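Local coordinates for protein arsenite methyltransferase (Chlamydomonas reinhardtii, PDB 5EVJ) that probably methylates glutathione-bound trivalent arsenic, using S-adenosyl-L-methionine as methyl donor, to give mono-, di- and trimethylated arsenic compounds, at residues Tyr99-Lys103 with His127-Tyr131; Leu182-Tyr186 with Lys236-Thr240; Tyr201-Leu206 with Glu263-Tyr267. The protein carries 15 engineered substitutions. One frame throughout, in Å; residues are numbered along the deposited sequence.

Contact 1 (Tyr99-Lys103 with His127-Tyr131)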
loop_
_atom_site.group_PDB
_atom_site.type_symbol
_atom_site.label_atom_id
_atom_site.label_comp_id
_atom_site.label_asym_id
_atom_site.label_seq_id
_atom_site.Cartn_x
_atom_site.Cartn_y
_atom_site.Cartn_z
ATOM N N TYR A 99 -6.396 3.443 12.873
ATOM C CA TYR A 99 -7.259 4.512 13.385
ATOM C C TYR A 99 -7.447 5.543 12.321
ATOM O O TYR A 99 -8.544 6.004 12.069
ATOM C CB TYR A 99 -6.638 5.153 14.623
ATOM C CG TYR A 99 -6.989 4.431 15.930
ATOM C CD1 TYR A 99 -6.901 3.038 16.030
ATOM C CD2 TYR A 99 -7.402 5.136 17.072
ATOM C CE1 TYR A 99 -7.208 2.356 17.211
ATOM C CE2 TYR A 99 -7.689 4.445 18.284
ATOM C CZ TYR A 99 -7.621 3.064 18.328
ATOM O OH TYR A 99 -7.906 2.364 19.485
ATOM N N VAL A 100 -6.375 5.851 11.600
ATOM C CA VAL A 100 -6.488 6.782 10.528
ATOM C C VAL A 100 -7.402 6.237 9.451
ATOM O O VAL A 100 -8.244 6.952 8.908
ATOM C CB VAL A 100 -5.115 7.082 9.935
ATOM C CG1 VAL A 100 -5.282 7.918 8.664
ATOM C CG2 VAL A 100 -4.271 7.759 11.007
ATOM N N ALA A 101 -7.229 4.967 9.113
ATOM C CA ALA A 101 -8.093 4.407 8.048
ATOM C C ALA A 101 -9.594 4.397 8.471
ATOM O O ALA A 101 -10.512 4.710 7.673
ATOM C CB ALA A 101 -7.609 3.016 7.726
ATOM N N ALA A 102 -9.822 4.027 9.736
ATOM C CA ALA A 102 -11.145 3.894 10.310
ATOM C C ALA A 102 -11.856 5.218 10.082
ATOM O O ALA A 102 -13.023 5.246 9.735
ATOM C CB ALA A 102 -11.033 3.606 11.781
ATOM N N LYS A 103 -11.132 6.315 10.207
ATOM C CA LYS A 103 -11.733 7.611 9.879
ATOM C C LYS A 103 -11.963 7.804 8.392
ATOM O O LYS A 103 -13.050 8.221 7.921
ATOM C CB LYS A 103 -10.856 8.757 10.348
ATOM C CG LYS A 103 -11.505 10.068 9.893
ATOM C CD LYS A 103 -10.773 11.313 10.345
ATOM C CE LYS A 103 -11.648 12.549 10.119
ATOM N NZ LYS A 103 -12.071 12.674 8.675
ATOM N N HIS A 127 -8.629 1.599 23.116
ATOM C CA HIS A 127 -8.979 2.964 22.770
ATOM C C HIS A 127 -10.036 3.062 21.709
ATOM O O HIS A 127 -10.518 4.159 21.419
ATOM C CB HIS A 127 -7.732 3.769 22.416
ATOM C CG HIS A 127 -6.842 4.006 23.590
ATOM N ND1 HIS A 127 -5.994 3.034 24.081
ATOM C CD2 HIS A 127 -6.695 5.088 24.399
ATOM C CE1 HIS A 127 -5.337 3.521 25.120
ATOM N NE2 HIS A 127 -5.733 4.768 25.323
ATOM N N ALA A 128 -10.447 1.929 21.162
ATOM C CA ALA A 128 -11.317 1.981 19.974
ATOM C C ALA A 128 -12.619 2.749 20.157
ATOM O O ALA A 128 -12.896 3.692 19.382
ATOM C CB ALA A 128 -11.592 0.588 19.412
ATOM N N ASP A 129 -13.430 2.352 21.145
ATOM C CA ASP A 129 -14.813 2.814 21.197
ATOM C C ASP A 129 -14.842 4.296 21.373
ATOM O O ASP A 129 -15.589 5.045 20.650
ATOM C CB ASP A 129 -15.626 2.113 22.296
ATOM C CG ASP A 129 -15.801 0.592 22.034
ATOM O OD1 ASP A 129 -16.048 0.168 20.875
ATOM O OD2 ASP A 129 -15.702 -0.192 23.007
ATOM N N ALA A 130 -14.022 4.729 22.331
ATOM C CA ALA A 130 -13.990 6.136 22.728
ATOM C C ALA A 130 -13.537 7.016 21.537
ATOM O O ALA A 130 -14.053 8.125 21.321
ATOM C CB ALA A 130 -13.063 6.319 23.937
ATOM N N TYR A 131 -12.578 6.511 20.756
ATOM C CA TYR A 131 -12.102 7.225 19.568
ATOM C C TYR A 131 -13.220 7.363 18.546
ATOM O O TYR A 131 -13.553 8.488 17.998
ATOM C CB TYR A 131 -10.866 6.492 19.029
ATOM C CG TYR A 131 -10.447 6.897 17.630
ATOM C CD1 TYR A 131 -9.796 8.121 17.401
ATOM C CD2 TYR A 131 -10.708 6.044 16.515
ATOM C CE1 TYR A 131 -9.420 8.482 16.108
ATOM C CE2 TYR A 131 -10.307 6.401 15.221
ATOM C CZ TYR A 131 -9.670 7.609 15.026
ATOM O OH TYR A 131 -9.316 7.983 13.766
#
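Tyr-99 and Tyr-131 run past each other head to tail, Tyr-131 reaching to the backbone of Tyr-99, and Tyr-99 to the start of helix 128-135 at His-127 and Ala-128. CD2 of Tyr-99 stands 3.4 Å above the middle of the Tyr-131 ring, but the planes meet at 32°, an oblique pairing. At the far end, OH of Tyr-99 lies 3.3 Å from CB of His-127, which sits at the ring edge; this hydroxyl is hydrogen-bonded to Ala-124 O. The backbone O of Tyr-99 accepts from Tyr-131 OH at 2.7 Å, well above the carbonyl plane, while Lys-103 N, at 3.2 Å, reaches the same O from the opposite face. CG of Tyr-131 is anti to the backbone N (chi1 166°), which sends the ring out to this carbonyl. Ala-102 CB borders the ring edge, and CB of Lys-103 lies 3.8 Å from Tyr-131 OH. A leucine in place of Tyr-131 would probably leave Tyr-99 O without the hydroxyl donor and take away the flat ring that CD2 of Tyr-99 packs over. The pair thus joins helix 96-104 to helix 128-135, over Met-143 of strand 143-147, with Val-67 of helix 65-69 touching Tyr-99 and His-127.

Contact 2 (Leu182-Tyr186 with Lys236-Thr240). Engineered in segment 182-186: Ala-185 (natural residue Cys).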
loop_
_atom_site.group_PDB
_atom_site.type_symbol
_atom_site.label_atom_id
_atom_site.label_comp_id
_atom_site.label_asym_id
_atom_site.label_seq_id
_atom_site.Cartn_x
_atom_site.Cartn_y
_atom_site.Cartn_z
ATOM N N LEU A 182 2.563 -11.841 0.752
ATOM C CA LEU A 182 2.153 -11.292 -0.524
ATOM C C LEU A 182 1.029 -12.113 -1.096
ATOM O O LEU A 182 0.006 -11.552 -1.485
ATOM C CB LEU A 182 3.353 -11.225 -1.486
ATOM C CG LEU A 182 4.133 -9.919 -1.494
ATOM C CD1 LEU A 182 3.861 -8.967 -0.360
ATOM C CD2 LEU A 182 5.631 -10.115 -1.622
ATOM N N SER A 183 1.191 -13.436 -1.140
ATOM C CA SER A 183 0.142 -14.250 -1.774
ATOM C C SER A 183 -1.170 -14.266 -0.961
ATOM O O SER A 183 -2.280 -14.363 -1.540
ATOM C CB SER A 183 0.631 -15.678 -2.114
ATOM O OG SER A 183 0.923 -16.456 -0.963
ATOM N N GLU A 184 -1.041 -14.067 0.349
ATOM C CA GLU A 184 -2.240 -13.942 1.206
ATOM C C GLU A 184 -2.990 -12.637 0.972
ATOM O O GLU A 184 -4.248 -12.653 0.793
ATOM C CB GLU A 184 -1.891 -14.170 2.699
ATOM C CG GLU A 184 -1.611 -15.682 2.889
ATOM C CD GLU A 184 -2.902 -16.501 2.944
ATOM O OE1 GLU A 184 -3.268 -17.213 1.924
ATOM O OE2 GLU A 184 -3.554 -16.405 4.040
ATOM N N ALA A 185 -2.241 -11.512 0.963
ATOM C CA ALA A 185 -2.777 -10.204 0.508
ATOM C C ALA A 185 -3.541 -10.396 -0.773
ATOM O O ALA A 185 -4.743 -10.069 -0.870
ATOM C CB ALA A 185 -1.667 -9.192 0.299
ATOM N N TYR A 186 -2.884 -11.052 -1.719
ATOM C CA TYR A 186 -3.496 -11.288 -3.012
ATOM C C TYR A 186 -4.826 -12.084 -2.873
ATOM O O TYR A 186 -5.812 -11.801 -3.607
ATOM C CB TYR A 186 -2.532 -11.981 -3.983
ATOM C CG TYR A 186 -3.072 -11.994 -5.375
ATOM C CD1 TYR A 186 -3.952 -13.034 -5.838
ATOM C CD2 TYR A 186 -2.774 -10.945 -6.242
ATOM C CE1 TYR A 186 -4.460 -13.038 -7.147
ATOM C CE2 TYR A 186 -3.255 -10.942 -7.554
ATOM C CZ TYR A 186 -4.108 -11.965 -7.985
ATOM O OH TYR A 186 -4.580 -11.869 -9.283
ATOM N N LYS A 236 5.364 -12.894 -9.209
ATOM C CA LYS A 236 5.128 -14.375 -9.123
ATOM C C LYS A 236 3.791 -14.743 -8.438
ATOM O O LYS A 236 3.191 -15.799 -8.665
ATOM C CB LYS A 236 6.228 -15.091 -8.303
ATOM C CG LYS A 236 7.446 -15.524 -9.109
ATOM C CD LYS A 236 8.554 -15.986 -8.142
ATOM C CE LYS A 236 9.914 -15.893 -8.858
ATOM N NZ LYS A 236 11.070 -16.208 -7.943
ATOM N N VAL A 237 3.386 -13.874 -7.551
ATOM C CA VAL A 237 2.223 -14.056 -6.776
ATOM C C VAL A 237 0.985 -13.515 -7.516
ATOM O O VAL A 237 -0.117 -13.868 -7.172
ATOM C CB VAL A 237 2.539 -13.303 -5.492
ATOM C CG1 VAL A 237 1.384 -12.513 -4.996
ATOM C CG2 VAL A 237 3.256 -14.182 -4.479
ATOM N N GLY A 238 1.141 -12.694 -8.568
ATOM C CA GLY A 238 -0.010 -12.303 -9.397
ATOM C C GLY A 238 -0.121 -10.773 -9.485
ATOM O O GLY A 238 -0.936 -10.279 -10.264
ATOM N N PHE A 239 0.693 -10.030 -8.710
ATOM C CA PHE A 239 0.809 -8.572 -8.841
ATOM C C PHE A 239 1.771 -8.247 -9.996
ATOM O O PHE A 239 2.982 -8.022 -9.795
ATOM C CB PHE A 239 1.322 -7.971 -7.555
ATOM C CG PHE A 239 0.331 -8.049 -6.422
ATOM C CD1 PHE A 239 -0.953 -7.487 -6.561
ATOM C CD2 PHE A 239 0.652 -8.721 -5.227
ATOM C CE1 PHE A 239 -1.855 -7.542 -5.495
ATOM C CE2 PHE A 239 -0.273 -8.798 -4.174
ATOM C CZ PHE A 239 -1.512 -8.194 -4.311
ATOM N N THR A 240 1.240 -8.217 -11.215
ATOM C CA THR A 240 2.081 -8.206 -12.379
ATOM C C THR A 240 2.780 -6.901 -12.657
ATOM O O THR A 240 3.737 -6.899 -13.420
ATOM C CB THR A 240 1.267 -8.634 -13.544
ATOM O OG1 THR A 240 0.566 -9.795 -13.134
ATOM C CG2 THR A 240 2.135 -8.936 -14.797
#
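Tyr-186 of helix 178-188 presses its ring edge against the face of Phe-239, just beyond the Schellman motif that ends helix 227-237. The two helices follow successive strands of the Rossmann-like methyltransferase fold, 163-169 and 193-202. The ring pair is T-shaped: the planes stand at 74°, the centroids are 5.1 Å apart, and CD2 of Tyr-186 lies 3.5 Å above the Phe-239 plane, displaced toward the rim. Two rotations bring this about. In Tyr-186, CG lies opposite the backbone N (chi1 -169°), swinging the ring across the helix end; in Phe-239, the centre of an inverse gamma turn, CG sits beside the backbone N (chi1 -69°), turning the ring back toward the first helix. Val-237 O is 3.9 Å above the centre of one face of the tyrosine ring, and Lys-275 makes a cation-pi contact with the same ring.

Gly-238 has a positive phi, and a CB there would jam against the preceding carbonyl O and fall 3.0 Å from Tyr-186 CE2; both point to glycine. Its O lies 3.6 Å from that same CE2. Further back, Val-237 lays CG1 beside Tyr-186 CB and sets CG2 3.8 Å from Ser-183 CB, while Ser-183 OG is hydrogen-bonded to Ala-179 O. Leu-182 reaches Val-237 CG2 through its CB and also packs on Met-195 of strand 193-202. Leu-182 O, which accepts from Tyr-186 N at 2.9 Å, also meets the edge of the Phe-239 ring, 3.9 Å from CE2.

Contact 3 (Tyr201-Leu206 with Glu263-Tyr267)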
loop_
_atom_site.group_PDB
_atom_site.type_symbol
_atom_site.label_atom_id
_atom_site.label_comp_id
_atom_site.label_asym_id
_atom_site.label_seq_id
_atom_site.Cartn_x
_atom_site.Cartn_y
_atom_site.Cartn_z
ATOM N N TYR A 201 13.462 -0.490 0.985
ATOM C CA TYR A 201 14.146 -1.289 -0.066
ATOM C C TYR A 201 15.560 -0.778 -0.289
ATOM O O TYR A 201 15.912 0.344 0.182
ATOM C CB TYR A 201 13.345 -1.200 -1.392
ATOM C CG TYR A 201 11.944 -1.721 -1.188
ATOM C CD1 TYR A 201 10.922 -0.863 -0.749
ATOM C CD2 TYR A 201 11.634 -3.084 -1.364
ATOM C CE1 TYR A 201 9.648 -1.339 -0.485
ATOM C CE2 TYR A 201 10.338 -3.571 -1.086
ATOM C CZ TYR A 201 9.370 -2.661 -0.648
ATOM O OH TYR A 201 8.088 -3.068 -0.417
ATOM N N VAL A 202 16.330 -1.536 -1.090
ATOM C CA VAL A 202 17.685 -1.147 -1.501
ATOM C C VAL A 202 17.832 -1.050 -3.024
ATOM O O VAL A 202 17.097 -1.708 -3.760
ATOM C CB VAL A 202 18.710 -2.185 -1.003
ATOM C CG1 VAL A 202 20.155 -1.627 -1.032
ATOM C CG2 VAL A 202 18.326 -2.651 0.387
ATOM N N ASP A 203 18.811 -0.273 -3.501
ATOM C CA ASP A 203 19.001 -0.152 -4.918
ATOM C C ASP A 203 19.855 -1.301 -5.449
ATOM O O ASP A 203 20.021 -1.408 -6.639
ATOM C CB ASP A 203 19.588 1.205 -5.320
ATOM C CG ASP A 203 21.090 1.325 -4.945
ATOM O OD1 ASP A 203 21.578 0.616 -4.049
ATOM O OD2 ASP A 203 21.787 2.143 -5.544
ATOM N N ARG A 204 20.334 -2.176 -4.579
ATOM C CA ARG A 204 21.122 -3.353 -4.979
ATOM C C ARG A 204 20.971 -4.459 -3.932
ATOM O O ARG A 204 20.512 -4.192 -2.835
ATOM C CB ARG A 204 22.620 -2.923 -5.060
ATOM C CG ARG A 204 23.262 -2.612 -3.713
ATOM C CD ARG A 204 24.528 -1.814 -3.926
ATOM N NE ARG A 204 24.209 -0.481 -4.497
ATOM C CZ ARG A 204 25.118 0.348 -5.027
ATOM N NH1 ARG A 204 24.702 1.523 -5.528
ATOM N NH2 ARG A 204 26.450 0.011 -5.052
ATOM N N ARG A 205 21.368 -5.673 -4.237
ATOM C CA ARG A 205 21.347 -6.785 -3.254
ATOM C C ARG A 205 22.377 -6.624 -2.159
ATOM O O ARG A 205 23.541 -6.407 -2.432
ATOM C CB ARG A 205 21.601 -8.147 -3.933
ATOM C CG ARG A 205 20.460 -8.552 -4.842
ATOM C CD ARG A 205 20.769 -9.791 -5.684
ATOM N NE ARG A 205 19.743 -9.963 -6.735
ATOM C CZ ARG A 205 19.968 -10.109 -8.043
ATOM N NH1 ARG A 205 21.215 -10.254 -8.559
ATOM N NH2 ARG A 205 18.937 -10.164 -8.835
ATOM N N LEU A 206 21.966 -6.746 -0.913
ATOM C CA LEU A 206 22.936 -6.692 0.166
ATOM C C LEU A 206 23.789 -7.944 0.151
ATOM O O LEU A 206 23.264 -9.034 -0.096
ATOM C CB LEU A 206 22.237 -6.608 1.504
ATOM C CG LEU A 206 21.816 -5.271 2.117
ATOM C CD1 LEU A 206 22.451 -4.052 1.459
ATOM C CD2 LEU A 206 20.295 -5.135 2.169
ATOM N N GLU A 263 28.364 0.782 -1.355
ATOM C CA GLU A 263 27.656 1.962 -1.803
ATOM C C GLU A 263 26.101 1.704 -1.864
ATOM O O GLU A 263 25.387 2.372 -2.603
ATOM C CB GLU A 263 28.254 2.438 -3.132
ATOM C CG GLU A 263 29.699 2.983 -3.015
ATOM C CD GLU A 263 30.708 1.921 -2.497
ATOM O OE1 GLU A 263 30.911 0.878 -3.184
ATOM O OE2 GLU A 263 31.294 2.112 -1.400
ATOM N N ALA A 264 25.598 0.734 -1.108
ATOM C CA ALA A 264 24.131 0.479 -1.106
ATOM C C ALA A 264 23.328 1.724 -0.729
ATOM O O ALA A 264 23.649 2.396 0.224
ATOM C CB ALA A 264 23.757 -0.683 -0.210
ATOM N N ARG A 265 22.306 2.015 -1.513
ATOM C CA ARG A 265 21.383 3.083 -1.227
ATOM C C ARG A 265 20.014 2.514 -0.842
ATOM O O ARG A 265 19.458 1.641 -1.539
ATOM C CB ARG A 265 21.281 4.057 -2.426
ATOM C CG ARG A 265 22.628 4.719 -2.745
ATOM C CD ARG A 265 22.607 5.359 -4.111
ATOM N NE ARG A 265 22.134 6.690 -3.932
ATOM C CZ ARG A 265 21.704 7.539 -4.875
ATOM N NH1 ARG A 265 21.723 7.243 -6.155
ATOM N NH2 ARG A 265 21.252 8.736 -4.495
ATOM N N PHE A 266 19.484 3.034 0.273
ATOM C CA PHE A 266 18.232 2.591 0.854
ATOM C C PHE A 266 17.108 3.589 0.626
ATOM O O PHE A 266 17.316 4.805 0.693
ATOM C CB PHE A 266 18.377 2.329 2.336
ATOM C CG PHE A 266 19.383 1.281 2.664
ATOM C CD1 PHE A 266 20.757 1.586 2.695
ATOM C CD2 PHE A 266 18.986 -0.007 2.972
ATOM C CE1 PHE A 266 21.699 0.601 3.008
ATOM C CE2 PHE A 266 19.931 -1.009 3.277
ATOM C CZ PHE A 266 21.279 -0.698 3.296
ATOM N N TYR A 267 15.918 3.037 0.368
ATOM C CA TYR A 267 14.690 3.798 0.146
ATOM C C TYR A 267 13.497 3.325 0.987
ATOM O O TYR A 267 13.324 2.136 1.325
ATOM C CB TYR A 267 14.285 3.769 -1.345
ATOM C CG TYR A 267 15.433 4.249 -2.179
ATOM C CD1 TYR A 267 16.542 3.438 -2.385
ATOM C CD2 TYR A 267 15.458 5.540 -2.664
ATOM C CE1 TYR A 267 17.626 3.879 -3.102
ATOM C CE2 TYR A 267 16.503 5.994 -3.418
ATOM C CZ TYR A 267 17.590 5.160 -3.626
ATOM O OH TYR A 267 18.675 5.615 -4.327
HETATM O O HOH W 1 28.186 -1.788 -3.709
#
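Tyr-201 and Tyr-267 form an antiparallel hydrogen-bonded pair, each N donating to the other's O at 2.7 Å, and the next pair, Val-202 with Phe-266, is non-hydrogen-bonded. Beyond them the two chains leave the sheet and diverge: Asp-203 N still donates to Arg-265 O at 2.8 Å, but the return bond is made by a side chain, Arg-265 N reaching Asp-203 OD1 at 3.0 Å and 169°. The carboxylate gets there because CG lies between the backbone N and the carbonyl carbon (chi1 73°), folded back over the main chain. Arg-204 then grips this carboxylate side-on, NE to OD1 at 2.9 Å and NH1 to OD2, with both oxygens close to the guanidinium plane. NE of Arg-204 and N of Arg-265 approach OD1 from opposite faces of the carboxylate, so this one oxygen serves a salt bridge and a backbone amide together.

The ladder joins strands 193-202 and 266-274 of the methyltransferase sheet, where 266-274 runs antiparallel and lies between 193-202 and 243-249, as in the seven-stranded fold of class I S-adenosylmethionine-dependent enzymes.

Val-202 and Phe-266 share one face of the sheet and point the same way, CG2 of Val-202 lying 3.7 Å from CE2 of Phe-266. Leu-206 CD1, 4.0 Å from Phe-266 CZ, comes in at about a right angle and also touches Ala-264 CB; Leu-221 and Ile-252, from loops elsewhere in the chain, also touch Phe-266. On the face that carries Tyr-201 and Tyr-267, CE1 of Tyr-267 meets Asp-203 CB. Arg-265 reaches out to a salt bridge with Glu-249. Glu-263 O sits 3.1 Å above the centre of the Arg-204 guanidinium, while a water in the guanidinium plane accepts from its NH2 and, weakly, from Glu-263 N.

Overall arrangement
From the N terminus, contact 1 comes first and closes on its own: the chain leaves helix 96-104, makes strand 110-115 and helix 118-126, and returns with helix 128-135. Contact 2 opens later, on helix 178-188. Before it closes, contact 3 opens at the end of strand 193-202; helix 227-237 then brings 236-240 back to complete contact 2, and 263-267 completes contact 3. Contacts 2 and 3 therefore cross, with nearest atoms about 7 Å apart. Contacts 1 and 3 lie on opposite sides of the chain's centre, their own centres about 36 Å apart. Contact 1 joins two helices, contact 2 a helix to the C-terminal end of another and the turn after it; contact 3 pairs the end of one strand with the start of its neighbour, along with adjoining loops.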